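LanC-like protein GCR2 (Arabidopsis thaliana, PDB 3T33) binds a zinc ion as a member of the LanC-like family and may play a role in abscisic acid signalling. Local coordinates at residues 251-254 and 255-259. Numbering follows the deposited sequence.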
loop_
_atom_site.group_PDB
_atom_site.type_symbol
_atom_site.label_atom_id
_atom_site.label_comp_id
_atom_site.label_asym_id
_atom_site.label_seq_id
_atom_site.Cartn_x
_atom_site.Cartn_y
_atom_site.Cartn_z
ATOM N N ASP A 251 -18.746 11.710 -17.376
ATOM C CA ASP A 251 -17.644 11.645 -18.370
ATOM C C ASP A 251 -16.275 11.370 -17.744
ATOM O O ASP A 251 -15.427 10.755 -18.372
ATOM C CB ASP A 251 -17.564 12.951 -19.159
ATOM C CG ASP A 251 -17.544 14.145 -18.245
ATOM O OD1 ASP A 251 -18.653 14.474 -17.765
ATOM O OD2 ASP A 251 -16.435 14.703 -17.957
ATOM N N GLU A 252 -16.059 11.835 -16.513
ATOM C CA GLU A 252 -14.859 11.462 -15.752
ATOM C C GLU A 252 -14.842 9.951 -15.432
ATOM O O GLU A 252 -13.808 9.289 -15.560
ATOM C CB GLU A 252 -14.764 12.320 -14.483
ATOM C CG GLU A 252 -14.427 13.804 -14.780
ATOM C CD GLU A 252 -14.771 14.759 -13.657
ATOM O OE1 GLU A 252 -15.216 14.319 -12.574
ATOM O OE2 GLU A 252 -14.595 15.983 -13.859
ATOM N N ILE A 253 -16.006 9.428 -15.052
ATOM C CA ILE A 253 -16.183 8.028 -14.773
ATOM C C ILE A 253 -15.862 7.219 -16.037
ATOM O O ILE A 253 -14.985 6.333 -15.998
ATOM C CB ILE A 253 -17.604 7.751 -14.188
ATOM C CG1 ILE A 253 -17.700 8.321 -12.777
ATOM C CG2 ILE A 253 -17.862 6.241 -14.128
ATOM C CD1 ILE A 253 -19.058 8.259 -12.115
ATOM N N LYS A 254 -16.496 7.569 -17.168
ATOM C CA LYS A 254 -16.114 6.978 -18.492
ATOM C C LYS A 254 -14.630 7.034 -18.752
ATOM O O LYS A 254 -14.074 6.064 -19.242
ATOM C CB LYS A 254 -16.835 7.624 -19.715
ATOM C CG LYS A 254 -17.786 6.706 -20.514
ATOM C CD LYS A 254 -18.920 7.488 -21.247
ATOM C CE LYS A 254 -20.090 7.952 -20.262
ATOM N NZ LYS A 254 -21.397 8.338 -20.976
ATOM N N ASP A 255 -13.980 8.164 -18.457
ATOM C CA ASP A 255 -12.555 8.282 -18.779
ATOM C C ASP A 255 -11.650 7.406 -17.874
ATOM O O ASP A 255 -10.595 6.870 -18.325
ATOM C CB ASP A 255 -12.118 9.740 -18.742
ATOM C CG ASP A 255 -12.601 10.571 -19.989
ATOM O OD1 ASP A 255 -12.963 10.004 -21.035
ATOM O OD2 ASP A 255 -12.587 11.817 -19.903
ATOM N N VAL A 256 -12.059 7.268 -16.600
ATOM C CA VAL A 256 -11.340 6.401 -15.666
ATOM C C VAL A 256 -11.568 4.960 -16.090
ATOM O O VAL A 256 -10.585 4.247 -16.327
ATOM C CB VAL A 256 -11.727 6.637 -14.216
ATOM C CG1 VAL A 256 -10.995 5.656 -13.316
ATOM C CG2 VAL A 256 -11.431 8.115 -13.807
ATOM N N LYS A 257 -12.841 4.556 -16.230
ATOM C CA LYS A 257 -13.182 3.204 -16.769
ATOM C C LYS A 257 -12.365 2.951 -18.029
ATOM O O LYS A 257 -11.658 1.937 -18.139
ATOM C CB LYS A 257 -14.681 3.042 -17.089
ATOM C CG LYS A 257 -15.519 2.782 -15.875
ATOM C CD LYS A 257 -16.992 2.726 -16.210
ATOM C CE LYS A 257 -17.864 2.630 -14.951
ATOM N NZ LYS A 257 -19.370 2.784 -15.257
ATOM N N GLY A 258 -12.379 3.931 -18.926
ATOM C CA GLY A 258 -11.665 3.800 -20.209
ATOM C C GLY A 258 -10.194 3.490 -20.115
ATOM O O GLY A 258 -9.698 2.594 -20.773
ATOM N N THR A 259 -9.491 4.258 -19.289
ATOM C CA THR A 259 -8.037 4.069 -19.049
ATOM C C THR A 259 -7.770 2.699 -18.463
ATOM O O THR A 259 -6.804 2.051 -18.819
ATOM C CB THR A 259 -7.515 5.177 -18.110
ATOM O OG1 THR A 259 -7.859 6.439 -18.680
ATOM C CG2 THR A 259 -6.034 5.117 -17.932
#
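Ile253 and Lys257, one turn apart in the helix 250-265, leave the helix in the same direction, flank to flank. The stretched aliphatic chain of Lys257 runs alongside the isoleucine branch, its CE 3.7 Å from Ile253 CG2. That methyl stands anti to the backbone N of Ile253 (chi1 -70° for CG1), which turns it to the lysine. Tyr305 of helix 291-305 touches both side chains.

Four i to i+4 backbone hydrogen bonds join 251-254 to 255-259. The straightest runs from Lys257 N to Ile253 O, 2.8 Å with an N-H...O angle of 164°; Gly258 N reaches Lys254 O at 2.7 Å, and the bonds from Asp255 and Val256 to Asp251 and Glu252 complete the set. Val256 CG2 also comes within 3.2 Å of Glu252 O, a close methyl-to-carbonyl approach. One turn further on, Asp255 O accepts twice from Thr259, from its N and, at 2.8 Å, from OG1, so the hydroxyl of the buried Thr259 donates back to its own helix.

The acidic side chains form salt bridges to helix 195-212. Asp251 OD2 and Asp255 OD2 lie 5.2 Å apart, and both pair with Arg210, while Glu252 pairs with Arg199. Non-polar packing is added by Val256, which meets Phe206 of that helix and Met240 of helix 236-244.

The chemistry thus divides this part of the helix: a lysine chain lies along an isoleucine by Tyr305, whereas two aspartates share one guanidinium group, which probably offsets their mutual repulsion and ties this outer helix of the LanC-like fold, away from the zinc site, to helix 195-212.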